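Local coordinates for protein mandelate racemase/muconate lactonizing enzyme (Jannaschia sp., PDB 4J3Z) that probably acts as an enolase-superfamily enzyme of the mandelate racemase/muconate lactonizing type, though its own substrate is not established, at residues D111-G119 and N321-P329. Sequence-based numbering, arbitrary orientation.
Sequences DCPVWAMLG and NVHLGVSCP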
loop_
_atom_site.group_PDB
_atom_site.type_symbol
_atom_site.label_atom_id
_atom_site.label_comp_id
_atom_site.label_asym_id
_atom_site.label_seq_id
_atom_site.Cartn_x
_atom_site.Cartn_y
_atom_site.Cartn_z
ATOM N N ASP D 111 -0.104 50.551 6.060
ATOM C CA ASP D 111 1.258 51.071 5.951
ATOM C C ASP D 111 2.348 50.066 6.197
ATOM O O ASP D 111 3.125 50.201 7.101
ATOM C CB ASP D 111 1.466 52.313 6.794
ATOM C CG ASP D 111 1.671 53.533 5.978
ATOM O OD1 ASP D 111 1.714 53.453 4.765
ATOM O OD2 ASP D 111 1.785 54.593 6.564
ATOM N N CYS D 112 2.339 49.033 5.387
ATOM C CA CYS D 112 2.984 47.777 5.673
ATOM C C CYS D 112 3.225 47.095 4.333
ATOM O O CYS D 112 2.322 47.069 3.491
ATOM C CB CYS D 112 2.035 46.952 6.544
ATOM S SG CYS D 112 2.587 45.320 7.068
ATOM N N PRO D 113 4.446 46.572 4.110
ATOM C CA PRO D 113 4.679 45.846 2.857
ATOM C C PRO D 113 3.985 44.507 2.929
ATOM O O PRO D 113 3.892 43.936 4.017
ATOM C CB PRO D 113 6.201 45.671 2.820
ATOM C CG PRO D 113 6.629 45.725 4.256
ATOM C CD PRO D 113 5.641 46.605 4.975
ATOM N N VAL D 114 3.491 44.003 1.799
ATOM C CA VAL D 114 2.674 42.779 1.826
ATOM C C VAL D 114 3.329 41.636 2.617
ATOM O O VAL D 114 2.648 40.965 3.382
ATOM C CB VAL D 114 2.216 42.325 0.420
ATOM C CG1 VAL D 114 1.515 40.978 0.485
ATOM C CG2 VAL D 114 1.259 43.341 -0.171
ATOM N N TRP D 115 4.639 41.428 2.470
ATOM C CA TRP D 115 5.280 40.305 3.183
ATOM C C TRP D 115 5.064 40.336 4.692
ATOM O O TRP D 115 4.948 39.295 5.326
ATOM C CB TRP D 115 6.770 40.131 2.845
ATOM C CG TRP D 115 7.658 41.346 3.035
ATOM C CD1 TRP D 115 8.157 42.144 2.054
ATOM C CD2 TRP D 115 8.175 41.867 4.275
ATOM N NE1 TRP D 115 8.939 43.138 2.600
ATOM C CE2 TRP D 115 8.972 42.986 3.958
ATOM C CE3 TRP D 115 8.043 41.496 5.619
ATOM C CZ2 TRP D 115 9.624 43.745 4.936
ATOM C CZ3 TRP D 115 8.691 42.252 6.591
ATOM C CH2 TRP D 115 9.469 43.360 6.243
ATOM N N ALA D 116 4.967 41.541 5.251
ATOM C CA ALA D 116 4.779 41.717 6.689
ATOM C C ALA D 116 3.382 41.299 7.176
ATOM O O ALA D 116 3.055 41.459 8.354
ATOM C CB ALA D 116 5.096 43.156 7.081
ATOM N N MET D 117 2.564 40.766 6.267
ATOM C CA MET D 117 1.226 40.279 6.612
ATOM C C MET D 117 1.106 38.767 6.362
ATOM O O MET D 117 0.032 38.163 6.532
ATOM C CB MET D 117 0.166 41.068 5.845
ATOM C CG MET D 117 0.173 42.562 6.154
ATOM S SD MET D 117 -1.033 43.528 5.222
ATOM C CE MET D 117 -0.423 43.313 3.550
ATOM N N LEU D 118 2.232 38.168 5.975
ATOM C CA LEU D 118 2.300 36.753 5.638
ATOM C C LEU D 118 3.332 36.018 6.492
ATOM O O LEU D 118 3.740 34.902 6.158
ATOM C CB LEU D 118 2.649 36.579 4.158
ATOM C CG LEU D 118 1.814 37.221 3.045
ATOM C CD1 LEU D 118 2.595 37.123 1.743
ATOM C CD2 LEU D 118 0.448 36.563 2.895
ATOM N N GLY D 119 3.767 36.632 7.587
ATOM C CA GLY D 119 4.739 35.983 8.470
ATOM C C GLY D 119 6.042 36.751 8.603
ATOM O O GLY D 119 6.996 36.277 9.234
ATOM N N ASN D 321 4.891 37.350 -6.240
ATOM C CA ASN D 321 5.866 36.277 -5.995
ATOM C C ASN D 321 6.904 36.686 -4.976
ATOM O O ASN D 321 7.206 35.927 -4.057
ATOM C CB ASN D 321 6.629 35.908 -7.273
ATOM C CG ASN D 321 5.732 35.377 -8.362
ATOM O OD1 ASN D 321 4.651 34.836 -8.093
ATOM N ND2 ASN D 321 6.174 35.526 -9.608
ATOM N N VAL D 322 7.469 37.878 -5.158
ATOM C CA VAL D 322 8.620 38.294 -4.366
ATOM C C VAL D 322 8.212 38.381 -2.910
ATOM O O VAL D 322 8.913 37.867 -2.043
ATOM C CB VAL D 322 9.247 39.609 -4.888
ATOM C CG1 VAL D 322 10.032 40.336 -3.800
ATOM C CG2 VAL D 322 10.123 39.323 -6.094
ATOM N N HIS D 323 7.051 38.982 -2.667
ATOM C CA HIS D 323 6.519 39.150 -1.325
ATOM C C HIS D 323 6.162 37.831 -0.650
ATOM O O HIS D 323 6.467 37.639 0.526
ATOM C CB HIS D 323 5.309 40.077 -1.353
ATOM C CG HIS D 323 5.669 41.522 -1.463
ATOM N ND1 HIS D 323 5.892 42.315 -0.361
ATOM C CD2 HIS D 323 5.844 42.318 -2.543
ATOM C CE1 HIS D 323 6.185 43.541 -0.756
ATOM N NE2 HIS D 323 6.161 43.571 -2.075
ATOM N N LEU D 324 5.504 36.932 -1.378
ATOM C CA LEU D 324 5.263 35.582 -0.869
ATOM C C LEU D 324 6.586 34.873 -0.605
ATOM O O LEU D 324 6.710 34.108 0.357
ATOM C CB LEU D 324 4.398 34.775 -1.840
ATOM C CG LEU D 324 4.304 33.252 -1.695
ATOM C CD1 LEU D 324 3.751 32.841 -0.347
ATOM C CD2 LEU D 324 3.471 32.646 -2.818
ATOM N N GLY D 325 7.569 35.135 -1.464
ATOM C CA GLY D 325 8.893 34.526 -1.349
ATOM C C GLY D 325 9.646 34.993 -0.120
ATOM O O GLY D 325 10.435 34.242 0.454
ATOM N N VAL D 326 9.401 36.236 0.288
ATOM C CA VAL D 326 10.065 36.803 1.458
ATOM C C VAL D 326 9.669 36.043 2.719
ATOM O O VAL D 326 10.482 35.860 3.633
ATOM C CB VAL D 326 9.736 38.296 1.630
ATOM C CG1 VAL D 326 10.329 38.834 2.927
ATOM C CG2 VAL D 326 10.255 39.093 0.446
ATOM N N SER D 327 8.419 35.584 2.722
ATOM C CA SER D 327 7.744 35.079 3.903
ATOM C C SER D 327 7.877 33.572 4.166
ATOM O O SER D 327 7.524 33.112 5.265
ATOM C CB SER D 327 6.269 35.456 3.818
ATOM O OG SER D 327 5.721 35.046 2.576
ATOM N N CYS D 328 8.377 32.815 3.183
ATOM C CA CYS D 328 8.428 31.346 3.276
ATOM C C CYS D 328 9.822 30.806 3.624
ATOM O O CYS D 328 10.790 31.058 2.890
ATOM C CB CYS D 328 7.942 30.685 1.980
ATOM S SG CYS D 328 6.259 31.085 1.428
ATOM N N PRO D 329 9.929 30.068 4.753
ATOM C CA PRO D 329 11.161 29.365 5.143
ATOM C C PRO D 329 11.623 28.343 4.115
ATOM O O PRO D 329 12.825 28.049 4.029
ATOM C CB PRO D 329 10.760 28.659 6.444
ATOM C CG PRO D 329 9.712 29.559 7.028
ATOM C CD PRO D 329 8.934 30.072 5.844
#
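His323 turns the edge of its imidazole to the start of the 3-10 segment 114-117. Its ND1 accepts a hydrogen bond from the backbone N of Trp115 at 3.2 Å. The bond is bent, 142° at the hydrogen, and the donor sits a little out of the ring plane. The imidazole is held at its other nitrogen too, since NE2 donates to the carbonyl of Leu365. With ND1 as acceptor and NE2 as donor, the ring is probably neutral. Val114 CB lies 3.8 Å from ND1, and Pro113 CB meets the edge of the ring at CE1. Cutting His323 back to alanine is likely to deprive the amide of Trp115 and the carbonyl of Leu365 of this partner and to open a gap beside Val114.

The indole and the imidazole meet rim to rim, their planes 23° apart. CG of Trp115 stands between its own backbone N and carbonyl carbon (chi1 55°), which lays the indole between two aliphatic groups. Val326 CG1 makes a CH-pi contact over one face, 4.0 Å from the centroid of the five-membered ring. Pro113 CG lies against the opposite face, toward the rim. NE1 donates to Pro360 O, and Asn70 of a second subunit packs on the Trp115 side chain.

Further along, Leu118 rests on Leu324 and Ser327. Its CD1 is 4.0 Å from Leu324 CA, and its CB packs on Ser327. The Ser327 hydroxyl turns back to its own helix and donates to Leu324 O at 2.6 Å, from above the carbonyl plane.

The contact joins the link between helix 89-109 and strand 125-131 to helix 315-327, which belongs to the enolase-type C-terminal barrel. Trp103 of helix 89-109 backs Val114, while from helix 290-302 Ile290 packs on Leu118, and Lys294 packs on Ser327 and hydrogen-bonds the Leu118 carbonyl.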